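Local structure of synaptic vesicle glycoprotein 2C (Homo sapiens, 4JRA) at residues 72-77 with 92-97; 97-102 with 117-122. The protein is a synaptic vesicle membrane glycoprotein whose luminal domain, a pentapeptide-repeat beta-helix, probably serves as a protein receptor for botulinum neurotoxin A. One frame throughout, in Å; residues are numbered along the deposited sequence.

Contact 1: 72-77 with 92-97; sequences VTFKDS and TYFKNC
Phe-74 lies beside Phe-94 in the interior of the chain, both side chains pointing the same way. In Phe-74, CG is anti to the carbonyl carbon (chi1 -65°), and Phe-94 has nearly the same torsion. With the ring torsions also alike and the strands parallel, the planes are 5° apart. The rings are offset, with centroids 5.1 Å apart, and barely overlap. Phe-74 CB touches both the ring and the sulfur, 3.8 Å from Phe-94 CD2 and 4.0 Å from Cys-97 SG. CG comes next, 3.9 Å from Phe-94 CE2. CD1 makes the tightest approach, 3.3 Å from the same Phe-94 CE2. Phe-74 CE1 still touches Phe-94 CE2, but more loosely. Beyond the pair, Phe-79 meets the Phe-74 ring edge to face.

The backbones run parallel in matching register. Phe-74 is gripped at both its polar backbone atoms. Its N donates to Tyr-93 O, and its O accepts from Lys-95 N at 2.8 Å. Asp-76 N continues the series to Lys-95 O. The Tyr-93 N to Val-72 O bond at the start is weak.

On the face of Thr-73 and Tyr-93, the aliphatic parts of Lys-75 and Lys-95 touch through CE and CD. Their NZ atoms stay 5.1 Å apart. At the corner, Asp-76 and Asn-96 both have positive phi and turn the chain. Asp-76 OD1 rests 3.2 Å from Asn-96 CB. Ser-77 OG bonds back to Lys-75 O from above the carbonyl plane.

Parallel strands one 20-residue turn apart, with like residues stacked and a central phenylalanine column inside, are characteristic of the right-handed quadrilateral beta-helix of pentapeptide-repeat proteins.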
loop_
_atom_site.group_PDB
_atom_site.type_symbol
_atom_site.label_atom_id
_atom_site.label_comp_id
_atom_site.label_asym_id
_atom_site.label_seq_id
_atom_site.Cartn_x
_atom_site.Cartn_y
_atom_site.Cartn_z
ATOM N N VAL D 72 33.192 14.520 -15.487
ATOM C CA VAL D 72 32.497 13.662 -16.448
ATOM C C VAL D 72 31.126 14.263 -16.714
ATOM O O VAL D 72 30.525 14.821 -15.819
ATOM C CB VAL D 72 32.330 12.234 -15.892
ATOM C CG1 VAL D 72 31.317 11.434 -16.713
ATOM C CG2 VAL D 72 33.672 11.542 -15.861
ATOM N N THR D 73 30.626 14.152 -17.936
ATOM C CA THR D 73 29.318 14.710 -18.255
ATOM C C THR D 73 28.495 13.731 -19.072
ATOM O O THR D 73 28.928 13.267 -20.112
ATOM C CB THR D 73 29.451 16.044 -19.011
ATOM O OG1 THR D 73 29.937 17.047 -18.110
ATOM C CG2 THR D 73 28.110 16.493 -19.563
ATOM N N PHE D 74 27.316 13.394 -18.568
ATOM C CA PHE D 74 26.343 12.643 -19.340
ATOM C C PHE D 74 25.308 13.653 -19.805
ATOM O O PHE D 74 24.744 14.357 -18.974
ATOM C CB PHE D 74 25.655 11.565 -18.496
ATOM C CG PHE D 74 26.576 10.466 -18.011
ATOM C CD1 PHE D 74 27.324 10.635 -16.862
ATOM C CD2 PHE D 74 26.657 9.254 -18.679
ATOM C CE1 PHE D 74 28.148 9.631 -16.401
ATOM C CE2 PHE D 74 27.478 8.252 -18.219
ATOM C CZ PHE D 74 28.222 8.438 -17.082
ATOM N N LYS D 75 25.076 13.747 -21.116
ATOM C CA LYS D 75 23.989 14.576 -21.640
ATOM C C LYS D 75 22.985 13.735 -22.429
ATOM O O LYS D 75 23.347 12.701 -22.967
ATOM C CB LYS D 75 24.523 15.716 -22.509
ATOM C CG LYS D 75 23.410 16.676 -22.913
ATOM C CD LYS D 75 23.877 17.832 -23.745
ATOM C CE LYS D 75 24.089 19.068 -22.911
ATOM N NZ LYS D 75 24.688 20.179 -23.714
ATOM N N ASP D 76 21.728 14.165 -22.468
ATOM C CA ASP D 76 20.717 13.567 -23.353
ATOM C C ASP D 76 20.740 12.038 -23.375
ATOM O O ASP D 76 20.796 11.431 -24.450
ATOM C CB ASP D 76 20.911 14.078 -24.781
ATOM C CG ASP D 76 20.695 15.567 -24.904
ATOM O OD1 ASP D 76 19.659 16.055 -24.408
ATOM O OD2 ASP D 76 21.567 16.252 -25.494
ATOM N N SER D 77 20.705 11.417 -22.201
ATOM C CA SER D 77 20.906 9.977 -22.102
ATOM C C SER D 77 19.803 9.363 -21.271
ATOM O O SER D 77 19.019 10.065 -20.695
ATOM C CB SER D 77 22.269 9.673 -21.472
ATOM O OG SER D 77 23.315 9.757 -22.420
ATOM N N THR D 92 30.897 17.088 -12.145
ATOM C CA THR D 92 30.224 16.190 -13.072
ATOM C C THR D 92 28.734 16.480 -13.007
ATOM O O THR D 92 28.223 16.951 -11.996
ATOM C CB THR D 92 30.472 14.706 -12.740
ATOM O OG1 THR D 92 29.509 14.259 -11.778
ATOM C CG2 THR D 92 31.876 14.519 -12.208
ATOM N N TYR D 93 28.049 16.180 -14.102
ATOM C CA TYR D 93 26.724 16.681 -14.352
ATOM C C TYR D 93 25.987 15.679 -15.190
ATOM O O TYR D 93 26.578 14.968 -15.981
ATOM C CB TYR D 93 26.804 18.015 -15.089
ATOM C CG TYR D 93 27.429 19.111 -14.256
ATOM C CD1 TYR D 93 26.770 19.625 -13.149
ATOM C CD2 TYR D 93 28.677 19.635 -14.570
ATOM C CE1 TYR D 93 27.337 20.624 -12.373
ATOM C CE2 TYR D 93 29.248 20.632 -13.800
ATOM C CZ TYR D 93 28.576 21.120 -12.698
ATOM O OH TYR D 93 29.142 22.112 -11.921
ATOM N N PHE D 94 24.684 15.608 -14.971
ATOM C CA PHE D 94 23.786 14.810 -15.778
ATOM C C PHE D 94 22.759 15.758 -16.390
ATOM O O PHE D 94 21.832 16.173 -15.711
ATOM C CB PHE D 94 23.090 13.792 -14.889
ATOM C CG PHE D 94 24.016 12.763 -14.311
ATOM C CD1 PHE D 94 24.654 12.979 -13.099
ATOM C CD2 PHE D 94 24.232 11.563 -14.969
ATOM C CE1 PHE D 94 25.497 12.018 -12.566
ATOM C CE2 PHE D 94 25.069 10.607 -14.442
ATOM C CZ PHE D 94 25.705 10.828 -13.244
ATOM N N LYS D 95 22.938 16.112 -17.661
ATOM C CA LYS D 95 22.064 17.088 -18.316
ATOM C C LYS D 95 21.053 16.423 -19.238
ATOM O O LYS D 95 21.412 15.638 -20.107
ATOM C CB LYS D 95 22.897 18.101 -19.095
ATOM C CG LYS D 95 23.996 18.762 -18.265
ATOM C CD LYS D 95 24.934 19.554 -19.169
ATOM C CE LYS D 95 26.056 20.242 -18.407
ATOM N NZ LYS D 95 26.705 21.315 -19.223
ATOM N N ASN D 96 19.781 16.740 -19.043
ATOM C CA ASN D 96 18.729 16.230 -19.905
ATOM C C ASN D 96 18.730 14.702 -19.901
ATOM O O ASN D 96 18.644 14.081 -20.965
ATOM C CB ASN D 96 18.918 16.754 -21.338
ATOM C CG ASN D 96 19.515 18.159 -21.383
ATOM O OD1 ASN D 96 20.730 18.325 -21.338
ATOM N ND2 ASN D 96 18.672 19.168 -21.489
ATOM N N CYS D 97 18.852 14.108 -18.707
ATOM C CA CYS D 97 18.949 12.641 -18.549
ATOM C C CYS D 97 17.680 12.111 -17.883
ATOM O O CYS D 97 17.156 12.730 -16.971
ATOM C CB CYS D 97 20.160 12.226 -17.707
ATOM S SG CYS D 97 21.757 12.490 -18.453
#

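Contact 2: 97-102 with 117-122; sequences CTFIDT and SEFKNC
Phe-99 and Phe-119 point the same way from neighbouring parallel strands. Their planes are 14° apart, but the rings are slid so far that they barely overlap, with centroids 5.8 Å apart. The closest atoms are Phe-99 CD1 and Phe-119 CE1, at 4.1 Å. Glu-118 O lies at the edge of the Phe-99 ring, in its plane. The same oxygen accepts from Phe-99 N at 3.2 Å. With SG anti to its own carbonyl carbon (chi1 -70°), Cys-122 sets the sulfur 3.8 Å from Phe-99 CB.

These rings belong to the inner phenylalanine column of the pentapeptide-repeat beta-helix, and Phe-79 stacks on Phe-99 from the preceding coil. Strand 118-120 is outermost in its sheet within the chain.

On the outer face, Thr-98 and Glu-118 lie side by side. Thr-98 CG2 touches the carboxylate, 3.4 Å from OE1. At the turn, Asp-101 N bonds to Lys-120 O, almost straight at 170°. The Asp-101 carboxylate runs alongside the Asn-121 amide, and Asp-101 OD1 is 3.2 Å from Asn-121 CB. Asn-121 ND2 is hydrogen-bonded to an aromatic side chain of another protein's chain; polar side chains of that chain bond to Phe-119 N and Asn-121 N.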
loop_
_atom_site.group_PDB
_atom_site.type_symbol
_atom_site.label_atom_id
_atom_site.label_comp_id
_atom_site.label_asym_id
_atom_site.label_seq_id
_atom_site.Cartn_x
_atom_site.Cartn_y
_atom_site.Cartn_z
ATOM N N CYS D 97 18.852 14.108 -18.707
ATOM C CA CYS D 97 18.949 12.641 -18.549
ATOM C C CYS D 97 17.680 12.111 -17.883
ATOM O O CYS D 97 17.156 12.730 -16.971
ATOM C CB CYS D 97 20.160 12.226 -17.707
ATOM S SG CYS D 97 21.757 12.490 -18.453
ATOM N N THR D 98 17.179 10.975 -18.351
ATOM C CA THR D 98 16.079 10.326 -17.679
ATOM C C THR D 98 16.676 9.146 -16.928
ATOM O O THR D 98 17.445 8.379 -17.483
ATOM C CB THR D 98 14.962 9.854 -18.654
ATOM O OG1 THR D 98 15.462 8.848 -19.517
ATOM C CG2 THR D 98 14.462 10.992 -19.501
ATOM N N PHE D 99 16.349 9.027 -15.651
ATOM C CA PHE D 99 16.772 7.884 -14.874
ATOM C C PHE D 99 15.537 7.045 -14.603
ATOM O O PHE D 99 14.533 7.570 -14.160
ATOM C CB PHE D 99 17.416 8.345 -13.574
ATOM C CG PHE D 99 18.751 9.018 -13.762
ATOM C CD1 PHE D 99 18.832 10.377 -13.948
ATOM C CD2 PHE D 99 19.923 8.292 -13.724
ATOM C CE1 PHE D 99 20.063 11.004 -14.116
ATOM C CE2 PHE D 99 21.147 8.912 -13.888
ATOM C CZ PHE D 99 21.217 10.270 -14.090
ATOM N N ILE D 100 15.600 5.748 -14.881
ATOM C CA ILE D 100 14.459 4.871 -14.648
ATOM C C ILE D 100 14.835 3.674 -13.792
ATOM O O ILE D 100 15.772 2.946 -14.102
ATOM C CB ILE D 100 13.880 4.355 -15.969
ATOM C CG1 ILE D 100 13.499 5.533 -16.870
ATOM C CG2 ILE D 100 12.675 3.448 -15.699
ATOM C CD1 ILE D 100 12.914 5.113 -18.201
ATOM N N ASP D 101 14.091 3.477 -12.715
ATOM C CA ASP D 101 14.235 2.300 -11.879
ATOM C C ASP D 101 15.646 2.181 -11.278
ATOM O O ASP D 101 16.081 1.068 -10.909
ATOM C CB ASP D 101 13.868 1.042 -12.687
ATOM C CG ASP D 101 12.384 0.992 -13.078
ATOM O OD1 ASP D 101 11.594 1.807 -12.561
ATOM O OD2 ASP D 101 11.997 0.124 -13.896
ATOM N N THR D 102 16.353 3.313 -11.166
ATOM C CA THR D 102 17.729 3.305 -10.632
ATOM C C THR D 102 17.831 3.738 -9.160
ATOM O O THR D 102 17.026 4.491 -8.649
ATOM C CB THR D 102 18.733 4.127 -11.505
ATOM O OG1 THR D 102 18.752 5.494 -11.096
ATOM C CG2 THR D 102 18.377 4.058 -12.962
ATOM N N SER D 117 16.287 17.943 -15.341
ATOM C CA SER D 117 16.327 16.527 -14.974
ATOM C C SER D 117 14.955 15.833 -14.894
ATOM O O SER D 117 13.909 16.496 -14.883
ATOM C CB SER D 117 17.051 16.383 -13.616
ATOM O OG SER D 117 16.779 17.478 -12.738
ATOM N N GLU D 118 14.987 14.494 -14.854
ATOM C CA GLU D 118 13.797 13.652 -14.668
ATOM C C GLU D 118 14.115 12.291 -13.983
ATOM O O GLU D 118 15.078 11.598 -14.346
ATOM C CB GLU D 118 13.117 13.418 -16.020
ATOM C CG GLU D 118 12.524 12.034 -16.200
ATOM C CD GLU D 118 11.753 11.912 -17.484
ATOM O OE1 GLU D 118 11.846 12.837 -18.310
ATOM O OE2 GLU D 118 11.049 10.895 -17.672
ATOM N N PHE D 119 13.296 11.927 -12.988
ATOM C CA PHE D 119 13.402 10.656 -12.245
ATOM C C PHE D 119 12.100 9.910 -12.387
ATOM O O PHE D 119 11.064 10.516 -12.525
ATOM C CB PHE D 119 13.703 10.915 -10.760
ATOM C CG PHE D 119 15.015 11.613 -10.537
ATOM C CD1 PHE D 119 16.196 10.895 -10.440
ATOM C CD2 PHE D 119 15.076 12.989 -10.488
ATOM C CE1 PHE D 119 17.401 11.542 -10.279
ATOM C CE2 PHE D 119 16.278 13.640 -10.327
ATOM C CZ PHE D 119 17.440 12.915 -10.224
ATOM N N LYS D 120 12.151 8.590 -12.366
ATOM C CA LYS D 120 10.970 7.775 -12.612
ATOM C C LYS D 120 11.162 6.464 -11.869
ATOM O O LYS D 120 11.910 5.600 -12.312
ATOM C CB LYS D 120 10.832 7.523 -14.111
ATOM C CG LYS D 120 9.526 6.894 -14.571
ATOM C CD LYS D 120 8.343 7.883 -14.593
ATOM C CE LYS D 120 8.572 9.162 -15.417
ATOM N NZ LYS D 120 7.433 10.132 -15.287
ATOM N N ASN D 121 10.513 6.335 -10.719
ATOM C CA ASN D 121 10.658 5.149 -9.880
ATOM C C ASN D 121 12.107 4.956 -9.343
ATOM O O ASN D 121 12.616 3.832 -9.296
ATOM C CB ASN D 121 10.166 3.903 -10.652
ATOM C CG ASN D 121 8.754 4.062 -11.229
ATOM O OD1 ASN D 121 8.488 3.696 -12.372
ATOM N ND2 ASN D 121 7.849 4.591 -10.435
ATOM N N CYS D 122 12.744 6.047 -8.903
ATOM C CA CYS D 122 14.158 6.037 -8.468
ATOM C C CYS D 122 14.351 6.147 -6.968
ATOM O O CYS D 122 13.902 7.104 -6.358
ATOM C CB CYS D 122 14.926 7.206 -9.074
ATOM S SG CYS D 122 15.158 7.019 -10.782
#

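Contacts 1 and 2 follow each other along the chain and share Cys-97, in the two-residue turn between strands 93-95 and 98-100. They lie on successive sides of the same beta-helix, their centres about 12 Å apart. Each pairs residues 20 positions apart in the sequence. Two direct touches connect them. Ser-77 O and Thr-98 N are 3.1 Å apart, a probable hydrogen bond. Inside, Phe-94 CD2 comes within 3.4 Å of Phe-99 CZ, where the two rings meet edge to face and link the phenylalanines of both sides. Their surroundings differ: the other protein chain of the assembly reaches contact 2, pairing antiparallel at Cys-122, but does not touch contact 1.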